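Local coordinates for UPF0098 protein CT_736 (Chlamydia trachomatis, PDB 3N08) that is of unestablished function but belongs to the phosphatidylethanolamine-binding protein family, whose eukaryotic members include Raf kinase inhibitor protein, and so may bind anionic or phospholipid-like ligands, at residues 67-72 against 85-90; 48-53 against 108-113; 114-119 against 139-144. All coordinates share one frame; numbering follows the deposited sequence. Where two conformers were deposited one is given.

Interaction 1. Residues 67-72 against 85-90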
loop_
_atom_site.group_PDB
_atom_site.type_symbol
_atom_site.label_atom_id
_atom_site.label_comp_id
_atom_site.label_asym_id
_atom_site.label_seq_id
_atom_site.Cartn_x
_atom_site.Cartn_y
_atom_site.Cartn_z
ATOM N N ILE B 67 -8.181 12.883 13.442
ATOM C CA ILE B 67 -7.244 12.076 14.183
ATOM C C ILE B 67 -8.004 10.949 14.868
ATOM O O ILE B 67 -8.978 11.194 15.605
ATOM C CB ILE B 67 -6.544 12.925 15.257
ATOM C CG1 ILE B 67 -5.633 13.965 14.593
ATOM C CG2 ILE B 67 -5.759 12.036 16.230
ATOM C CD1 ILE B 67 -4.877 14.844 15.579
ATOM N N VAL B 68 -7.484 9.743 14.688
ATOM C CA VAL B 68 -7.999 8.573 15.396
ATOM C C VAL B 68 -6.803 7.765 15.878
ATOM O O VAL B 68 -5.883 7.517 15.123
ATOM C CB VAL B 68 -8.860 7.669 14.497
ATOM C CG1 VAL B 68 -9.426 6.504 15.291
ATOM C CG2 VAL B 68 -9.989 8.461 13.863
ATOM N N TYR B 69 -6.807 7.336 17.135
ATOM C CA TYR B 69 -5.739 6.478 17.591
ATOM C C TYR B 69 -6.287 5.382 18.496
ATOM O O TYR B 69 -7.439 5.425 18.926
ATOM C CB TYR B 69 -4.607 7.283 18.264
ATOM C CG TYR B 69 -4.906 7.805 19.648
ATOM C CD1 TYR B 69 -5.516 9.037 19.836
ATOM C CD2 TYR B 69 -4.533 7.071 20.766
ATOM C CE1 TYR B 69 -5.768 9.517 21.115
ATOM C CE2 TYR B 69 -4.780 7.538 22.026
ATOM C CZ TYR B 69 -5.384 8.755 22.193
ATOM O OH TYR B 69 -5.611 9.191 23.475
ATOM N N ASN B 70 -5.438 4.395 18.778
ATOM C CA ASN B 70 -5.834 3.216 19.524
ATOM C C ASN B 70 -6.930 2.421 18.830
ATOM O O ASN B 70 -7.722 1.754 19.481
ATOM C CB ASN B 70 -6.178 3.552 20.976
ATOM C CG ASN B 70 -4.945 3.645 21.858
ATOM O OD1 ASN B 70 -3.807 3.398 21.423
ATOM N ND2 ASN B 70 -5.166 4.001 23.111
ATOM N N LEU B 71 -6.944 2.479 17.509
ATOM C CA LEU B 71 -7.765 1.555 16.748
ATOM C C LEU B 71 -7.254 0.139 16.910
ATOM O O LEU B 71 -6.046 -0.081 17.015
ATOM C CB LEU B 71 -7.680 1.895 15.279
ATOM C CG LEU B 71 -8.564 3.010 14.793
ATOM C CD1 LEU B 71 -8.007 3.525 13.475
ATOM C CD2 LEU B 71 -10.024 2.541 14.640
ATOM N N SER B 72 -8.172 -0.824 16.908
ATOM C CA SER B 72 -7.768 -2.227 16.866
ATOM C C SER B 72 -6.949 -2.528 15.612
ATOM O O SER B 72 -7.302 -2.112 14.531
ATOM C CB SER B 72 -8.990 -3.127 16.866
ATOM O OG SER B 72 -8.585 -4.452 16.630
ATOM N N PHE B 85 -14.621 2.866 17.245
ATOM C CA PHE B 85 -14.327 2.191 18.506
ATOM C C PHE B 85 -12.843 2.356 18.759
ATOM O O PHE B 85 -12.043 1.414 18.609
ATOM C CB PHE B 85 -14.801 0.725 18.449
ATOM C CG PHE B 85 -16.281 0.600 18.235
ATOM C CD1 PHE B 85 -17.159 0.688 19.309
ATOM C CD2 PHE B 85 -16.802 0.405 16.968
ATOM C CE1 PHE B 85 -18.539 0.606 19.108
ATOM C CE2 PHE B 85 -18.188 0.313 16.766
ATOM C CZ PHE B 85 -19.049 0.415 17.838
ATOM N N ALA B 86 -12.486 3.594 19.097
ATOM C CA ALA B 86 -11.107 4.038 19.270
ATOM C C ALA B 86 -11.207 5.460 19.797
ATOM O O ALA B 86 -12.298 5.950 20.071
ATOM C CB ALA B 86 -10.360 4.006 17.934
ATOM N N VAL B 87 -10.085 6.150 19.932
ATOM C CA VAL B 87 -10.073 7.496 20.481
ATOM C C VAL B 87 -9.962 8.482 19.335
ATOM O O VAL B 87 -9.119 8.328 18.460
ATOM C CB VAL B 87 -8.889 7.699 21.443
ATOM C CG1 VAL B 87 -8.968 9.059 22.090
ATOM C CG2 VAL B 87 -8.852 6.579 22.490
ATOM N N GLN B 88 -10.814 9.497 19.338
ATOM C CA GLN B 88 -10.682 10.577 18.361
ATOM C C GLN B 88 -10.002 11.775 18.980
ATOM O O GLN B 88 -10.240 12.143 20.137
ATOM C CB GLN B 88 -12.032 10.927 17.745
ATOM C CG GLN B 88 -12.582 9.752 16.936
ATOM C CD GLN B 88 -13.887 10.049 16.227
ATOM O OE1 GLN B 88 -13.910 10.715 15.195
ATOM N NE2 GLN B 88 -14.984 9.527 16.761
ATOM N N GLY B 89 -9.100 12.366 18.208
ATOM C CA GLY B 89 -8.352 13.531 18.640
ATOM C C GLY B 89 -8.958 14.789 18.064
ATOM O O GLY B 89 -10.057 14.768 17.493
ATOM N N LEU B 90 -8.234 15.889 18.230
ATOM C CA LEU B 90 -8.705 17.186 17.798
ATOM C C LEU B 90 -8.259 17.516 16.408
ATOM O O LEU B 90 -7.106 17.318 16.051
ATOM C CB LEU B 90 -8.178 18.259 18.738
ATOM C CG LEU B 90 -8.614 18.105 20.192
ATOM C CD1 LEU B 90 -8.013 19.247 20.997
ATOM C CD2 LEU B 90 -10.124 18.062 20.363
HETATM O O HOH W 1 -10.152 14.579 14.658
HETATM O O HOH W 2 -9.890 0.327 20.038
HETATM O O HOH W 3 -11.241 -0.527 16.777
#
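Y69 and V87 exchange both of their backbone hydrogen bonds and also pack side chain against side chain in this short antiparallel pairing. The amide of Y69 meets V87 O at 2.8 Å; the return bond, from V87 N to Y69 O, is 2.9 Å long. Two residues further along, G89 N donates to I67 O at 2.9 Å. Between these bonds V68 and Q88 form the non-hydrogen-bonded pair. Waters extend the seam at its two ends: one links I67 N to G89 O, and another donates to both N70 O and F85 O.

Among the apolar contacts, the phenol ring of Y69 swings over beside V87, on the same face of the sheet, because CG sits between the backbone N and the carbonyl carbon (chi1 75°). V87 CB then lies over one ring face, offset toward the rim, in a CH-pi contact 3.8 Å from the centroid, while V87 CG1 comes to 3.4 Å from Y69 CE1. A86 CB rests against V68 CG1 (3.8 Å) and L71 CD2 (3.6 Å), both coming from the same side. The tip of I67 reaches the far end of the other segment, its CD1 3.4 Å from L90 O.

Outside partners hold the polar ends: Y69 OH is held chiefly by the carbonyl of E124, and Q88 OE1 takes the indole N-H of W66. N70 and L71 form a G1 bulge opposite L44. The chemistry is thus that of an edge strand fastened by a few backbone bonds, prolonged by water, with a tyrosine ring fixed at its hydroxyl and roofed by one valine.

Interaction 2. Residues 48-53 against 108-113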
loop_
_atom_site.group_PDB
_atom_site.type_symbol
_atom_site.label_atom_id
_atom_site.label_comp_id
_atom_site.label_asym_id
_atom_site.label_seq_id
_atom_site.Cartn_x
_atom_site.Cartn_y
_atom_site.Cartn_z
ATOM N N VAL B 48 -5.550 12.496 9.103
ATOM C CA VAL B 48 -5.958 13.002 7.800
ATOM C C VAL B 48 -5.703 14.487 7.792
ATOM O O VAL B 48 -6.137 15.212 8.698
ATOM C CB VAL B 48 -7.442 12.730 7.525
ATOM C CG1 VAL B 48 -7.861 13.195 6.154
ATOM C CG2 VAL B 48 -7.764 11.254 7.729
ATOM N N GLU B 49 -5.019 14.948 6.763
ATOM C CA GLU B 49 -4.658 16.342 6.708
ATOM C C GLU B 49 -4.636 16.900 5.304
ATOM O O GLU B 49 -4.522 16.169 4.320
ATOM C CB GLU B 49 -3.334 16.565 7.391
ATOM C CG GLU B 49 -2.207 15.805 6.782
ATOM C CD GLU B 49 -0.930 15.869 7.626
ATOM O OE1 GLU B 49 -1.025 15.939 8.870
ATOM O OE2 GLU B 49 0.174 15.865 7.045
ATOM N N ASP B 50 -4.705 18.237 5.243
ATOM C CA ASP B 50 -4.763 19.011 3.996
ATOM C C ASP B 50 -3.597 20.005 3.950
ATOM O O ASP B 50 -3.610 21.016 4.633
ATOM C CB ASP B 50 -6.102 19.729 3.953
ATOM C CG ASP B 50 -6.290 20.609 2.705
ATOM O OD1 ASP B 50 -5.444 20.615 1.796
ATOM O OD2 ASP B 50 -7.367 21.267 2.647
ATOM N N PRO B 51 -2.553 19.699 3.175
ATOM C CA PRO B 51 -1.411 20.600 3.059
ATOM C C PRO B 51 -1.693 21.732 2.067
ATOM O O PRO B 51 -0.810 22.567 1.814
ATOM C CB PRO B 51 -0.312 19.673 2.533
ATOM C CG PRO B 51 -1.084 18.681 1.675
ATOM C CD PRO B 51 -2.350 18.439 2.431
ATOM N N ASP B 52 -2.901 21.791 1.511
ATOM C CA ASP B 52 -3.270 22.769 0.487
ATOM C C ASP B 52 -4.234 23.814 1.058
ATOM O O ASP B 52 -4.849 24.602 0.338
ATOM C CB ASP B 52 -3.897 22.073 -0.729
ATOM C CG ASP B 52 -2.903 21.208 -1.473
ATOM O OD1 ASP B 52 -1.695 21.431 -1.341
ATOM O OD2 ASP B 52 -3.319 20.298 -2.211
ATOM N N VAL B 53 -4.389 23.833 2.373
ATOM C CA VAL B 53 -5.193 24.851 3.018
ATOM C C VAL B 53 -4.621 26.238 2.659
ATOM O O VAL B 53 -3.412 26.425 2.580
ATOM C CB VAL B 53 -5.237 24.599 4.545
ATOM C CG1 VAL B 53 -3.838 24.707 5.153
ATOM C CG2 VAL B 53 -6.205 25.574 5.218
ATOM N N HIS B 108 -7.952 20.729 -3.529
ATOM C CA HIS B 108 -6.955 20.357 -2.516
ATOM C C HIS B 108 -6.735 18.863 -2.483
ATOM O O HIS B 108 -7.606 18.092 -2.879
ATOM C CB HIS B 108 -7.406 20.728 -1.104
ATOM C CG HIS B 108 -7.547 22.189 -0.837
ATOM N ND1 HIS B 108 -7.820 22.648 0.431
ATOM C CD2 HIS B 108 -7.514 23.283 -1.633
ATOM C CE1 HIS B 108 -7.922 23.963 0.415
ATOM N NE2 HIS B 108 -7.767 24.370 -0.831
ATOM N N ARG B 109 -5.554 18.489 -1.992
ATOM C CA ARG B 109 -5.207 17.111 -1.688
ATOM C C ARG B 109 -5.384 16.826 -0.210
ATOM O O ARG B 109 -4.974 17.621 0.643
ATOM C CB ARG B 109 -3.738 16.887 -2.077
ATOM C CG ARG B 109 -3.456 17.046 -3.538
ATOM C CD ARG B 109 -1.952 17.150 -3.798
ATOM N NE ARG B 109 -1.398 18.356 -3.192
ATOM C CZ ARG B 109 -0.112 18.640 -3.115
ATOM N NH1 ARG B 109 0.773 17.780 -3.623
ATOM N NH2 ARG B 109 0.281 19.772 -2.544
ATOM N N TYR B 110 -6.029 15.702 0.081
ATOM C CA TYR B 110 -6.266 15.240 1.440
ATOM C C TYR B 110 -5.506 13.930 1.608
ATOM O O TYR B 110 -5.790 12.926 0.931
ATOM C CB TYR B 110 -7.786 15.074 1.695
ATOM C CG TYR B 110 -8.494 16.382 1.540
ATOM C CD1 TYR B 110 -8.613 17.265 2.596
ATOM C CD2 TYR B 110 -8.937 16.789 0.295
ATOM C CE1 TYR B 110 -9.205 18.516 2.429
ATOM C CE2 TYR B 110 -9.502 18.037 0.109
ATOM C CZ TYR B 110 -9.644 18.883 1.182
ATOM O OH TYR B 110 -10.194 20.130 0.951
ATOM N N TYR B 111 -4.535 13.961 2.512
ATOM C CA TYR B 111 -3.664 12.819 2.773
ATOM C C TYR B 111 -4.140 12.102 4.019
ATOM O O TYR B 111 -4.421 12.728 5.063
ATOM C CB TYR B 111 -2.230 13.279 2.950
ATOM C CG TYR B 111 -1.572 13.661 1.646
ATOM C CD1 TYR B 111 -0.860 12.730 0.905
ATOM C CD2 TYR B 111 -1.666 14.958 1.145
ATOM C CE1 TYR B 111 -0.256 13.071 -0.280
ATOM C CE2 TYR B 111 -1.069 15.297 -0.036
ATOM C CZ TYR B 111 -0.366 14.348 -0.751
ATOM O OH TYR B 111 0.218 14.732 -1.952
ATOM N N PHE B 112 -4.256 10.784 3.896
ATOM C CA PHE B 112 -4.687 9.893 4.952
ATOM C C PHE B 112 -3.500 9.007 5.304
ATOM O O PHE B 112 -2.989 8.274 4.462
ATOM C CB PHE B 112 -5.805 8.991 4.452
ATOM C CG PHE B 112 -7.065 9.697 4.051
ATOM C CD1 PHE B 112 -7.123 10.491 2.903
ATOM C CD2 PHE B 112 -8.196 9.556 4.802
ATOM C CE1 PHE B 112 -8.308 11.123 2.554
ATOM C CE2 PHE B 112 -9.371 10.185 4.446
ATOM C CZ PHE B 112 -9.418 10.967 3.315
ATOM N N TYR B 113 -3.007 9.128 6.522
ATOM C CA TYR B 113 -1.821 8.407 6.951
ATOM C C TYR B 113 -2.224 7.394 8.002
ATOM O O TYR B 113 -2.863 7.751 8.983
ATOM C CB TYR B 113 -0.805 9.375 7.565
ATOM C CG TYR B 113 -0.288 10.406 6.596
ATOM C CD1 TYR B 113 0.514 10.035 5.538
ATOM C CD2 TYR B 113 -0.613 11.738 6.722
ATOM C CE1 TYR B 113 1.009 10.987 4.633
ATOM C CE2 TYR B 113 -0.113 12.688 5.841
ATOM C CZ TYR B 113 0.678 12.293 4.803
ATOM O OH TYR B 113 1.153 13.262 3.921
HETATM O O HOH W 4 0.183 15.911 4.288
#
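V48 lies beside F112, both side chains pointing the same way. Its CG1 stands over the centre of the phenyl ring, a CH-pi contact 3.8 Å from the centroid. These two form a non-hydrogen-bonded pair; the next, E49 with Y111, exchanges two backbone bonds. The extended E49 side chain brings its carboxylate to the edge of the Y113 ring, OE2 3.4 Å from Y113 CE2 and the two planes 85° apart. A water joins E49 OE2 to Y113 OH, while OE1 makes a salt bridge to K129.

D50 has its CG anti to the backbone N (chi1 179°), which carries the carboxylate to H108. ND1 of H108 donates to the syn lone pair of D50 OD2 at 2.7 Å, with the oxygen slightly tilted from the ring plane. D50 OD1 accepts from D52 N at 2.8 Å, an Asx turn within the type I turn from D50 to V53. These residues open the family's DPDxP signature, which in relatives borders the ligand pocket and probably does so here. P51 lays its CD 3.8 Å from Y111 CD2, at the edge of that ring.

D52 is gripped side-on by R109: NH2 reaches OD1 at 2.8 Å and NE reaches OD2 at 2.9 Å, nearly straight, using the syn lone pairs. The arginine chain is bent at chi3, and the carboxylate and guanidinium planes are 12° apart. The backbone N of R109 adds a third bond, 2.9 Å long, on the anti side of D52 OD2. D52 O also sits over one face of the H108 ring, whose NE2 bonds to D105.

Strand 43-50 lies between 63-71, whose H65 meets Y110 edge-to-face, and 108-117, beyond which strand 140-150 packs E145, M147 and Y150 against the tyrosines.

Interaction 3. Residues 114-119 against 139-144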
loop_
_atom_site.group_PDB
_atom_site.type_symbol
_atom_site.label_atom_id
_atom_site.label_comp_id
_atom_site.label_asym_id
_atom_site.label_seq_id
_atom_site.Cartn_x
_atom_site.Cartn_y
_atom_site.Cartn_z
ATOM N N ALA B 114 -1.804 6.150 7.813
ATOM C CA ALA B 114 -1.995 5.129 8.816
ATOM C C ALA B 114 -0.649 4.739 9.412
ATOM O O ALA B 114 0.376 4.663 8.710
ATOM C CB ALA B 114 -2.664 3.904 8.218
ATOM N N TYR B 115 -0.655 4.467 10.704
ATOM C CA TYR B 115 0.527 4.033 11.429
ATOM C C TYR B 115 0.153 2.808 12.250
ATOM O O TYR B 115 -0.805 2.854 12.995
ATOM C CB TYR B 115 1.033 5.143 12.377
ATOM C CG TYR B 115 1.214 6.500 11.731
ATOM C CD1 TYR B 115 0.137 7.351 11.581
ATOM C CD2 TYR B 115 2.448 6.941 11.292
ATOM C CE1 TYR B 115 0.279 8.602 11.005
ATOM C CE2 TYR B 115 2.588 8.211 10.711
ATOM C CZ TYR B 115 1.495 9.021 10.578
ATOM O OH TYR B 115 1.605 10.282 10.013
ATOM N N ALA B 116 0.957 1.753 12.157
ATOM C CA ALA B 116 0.829 0.602 13.041
ATOM C C ALA B 116 1.848 0.768 14.155
ATOM O O ALA B 116 3.036 1.006 13.897
ATOM C CB ALA B 116 1.099 -0.700 12.284
ATOM N N LEU B 117 1.381 0.634 15.392
ATOM C CA LEU B 117 2.243 0.748 16.577
ATOM C C LEU B 117 2.374 -0.590 17.293
ATOM O O LEU B 117 1.440 -1.401 17.271
ATOM C CB LEU B 117 1.665 1.752 17.573
ATOM C CG LEU B 117 1.205 3.113 17.090
ATOM C CD1 LEU B 117 0.842 3.960 18.305
ATOM C CD2 LEU B 117 2.282 3.791 16.285
ATOM N N ASP B 118 3.504 -0.795 17.960
ATOM C CA ASP B 118 3.683 -1.986 18.792
ATOM C C ASP B 118 3.282 -1.777 20.255
ATOM O O ASP B 118 3.693 -2.547 21.133
ATOM C CB ASP B 118 5.127 -2.470 18.708
ATOM C CG ASP B 118 6.118 -1.428 19.186
ATOM O OD1 ASP B 118 5.746 -0.402 19.794
ATOM O OD2 ASP B 118 7.334 -1.679 18.997
ATOM N N VAL B 119 2.483 -0.753 20.513
ATOM C CA VAL B 119 1.964 -0.477 21.831
ATOM C C VAL B 119 0.556 0.091 21.671
ATOM O O VAL B 119 0.163 0.535 20.575
ATOM C CB VAL B 119 2.805 0.563 22.616
ATOM C CG1 VAL B 119 4.259 0.091 22.800
ATOM C CG2 VAL B 119 2.750 1.939 21.968
ATOM N N HIS B 139 7.544 3.723 18.517
ATOM C CA HIS B 139 6.607 2.608 18.511
ATOM C C HIS B 139 6.053 2.347 17.128
ATOM O O HIS B 139 5.265 1.416 16.969
ATOM C CB HIS B 139 5.447 2.881 19.469
ATOM C CG HIS B 139 5.878 3.196 20.861
ATOM N ND1 HIS B 139 6.498 2.270 21.665
ATOM C CD2 HIS B 139 5.770 4.326 21.594
ATOM C CE1 HIS B 139 6.777 2.821 22.833
ATOM N NE2 HIS B 139 6.345 4.066 22.818
ATOM N N ILE B 140 6.413 3.166 16.141
ATOM C CA ILE B 140 5.868 2.978 14.775
ATOM C C ILE B 140 6.588 1.853 14.045
ATOM O O ILE B 140 7.807 1.913 13.808
ATOM C CB ILE B 140 5.981 4.253 13.914
ATOM C CG1 ILE B 140 5.291 5.422 14.601
ATOM C CG2 ILE B 140 5.377 4.037 12.548
ATOM C CD1 ILE B 140 5.491 6.741 13.884
ATOM N N ILE B 141 5.841 0.827 13.656
ATOM C CA ILE B 141 6.439 -0.301 12.971
ATOM C C ILE B 141 6.133 -0.326 11.486
ATOM O O ILE B 141 6.859 -0.964 10.725
ATOM C CB ILE B 141 6.109 -1.639 13.671
ATOM C CG1 ILE B 141 4.621 -1.964 13.641
ATOM C CG2 ILE B 141 6.680 -1.631 15.101
ATOM C CD1 ILE B 141 4.293 -3.303 14.329
ATOM N N ALA B 142 5.110 0.398 11.052
ATOM C CA ALA B 142 4.791 0.493 9.623
ATOM C C ALA B 142 3.897 1.685 9.395
ATOM O O ALA B 142 3.200 2.129 10.312
ATOM C CB ALA B 142 4.086 -0.779 9.152
ATOM N N THR B 143 3.880 2.156 8.156
ATOM C CA THR B 143 3.001 3.235 7.782
ATOM C C THR B 143 2.377 2.907 6.432
ATOM O O THR B 143 2.853 2.007 5.719
ATOM C CB THR B 143 3.784 4.560 7.741
ATOM O OG1 THR B 143 2.898 5.687 7.681
ATOM C CG2 THR B 143 4.752 4.563 6.569
ATOM N N ALA B 144 1.294 3.601 6.123
ATOM C CA ALA B 144 0.676 3.551 4.815
ATOM C C ALA B 144 0.030 4.894 4.519
ATOM O O ALA B 144 -0.210 5.696 5.425
ATOM C CB ALA B 144 -0.333 2.431 4.736
#
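A114 O is gripped by two donors from opposite faces of its carbonyl plane: the amide of A144 and, in one of its two modelled conformers, the hydroxyl of T143, each at 2.9 Å. The threonine can reach it because its OG1 is anti to its own backbone N (chi1 -166°). A114 N donates to A144 O, completing a hydrogen-bonded pair, and A116 N bonds to A142 O. The second bond of A116 slips by a residue: I141 N meets A116 O at 2.8 Å, so I141 and A142 both face A116 in a classic beta bulge. Past it, D118 N donates to H139 O at 3.0 Å.

At the end of the pairing nearest the helical connection, D118 OD1 lies at the edge of the H139 imidazole and receives a weak bond from ND1; V119, in one of two conformers, sets CG2 over a face of that ring. Beside Y115, I140 leans its CG1 on L117 CD2 at 3.8 Å.

Y115 and L117 also pack on M136 of helix 129-136, whereas A114 and A144 meet L6 of strand 5-7. Strand 43-50 flanks 114-117 on its other edge, and T143 N bonds to D137 of the second subunit.

All three contacts are antiparallel pairings in one mixed sheet, whose strands run in the order 15-16, 140-150, 108-117, 43-50, 63-71, 87-88. Interaction 3 joins 140-150 to 108-117, interaction 2 joins 108-117 to 43-50, and interaction 1 adds the outermost strand 87-88 to 63-71. Along the chain, both segments of interaction 1 fall between those of interaction 2, and interaction 3 follows. Centres of interactions 1 and 2 are about 18 Å apart; those of 1 and 3, about 14 Å. Interactions 2 and 3 share a strand, their centres about 20 Å apart. Interaction 2 thus ties segments far apart in sequence into the main sheet, while 1 and 3 join nearer ones.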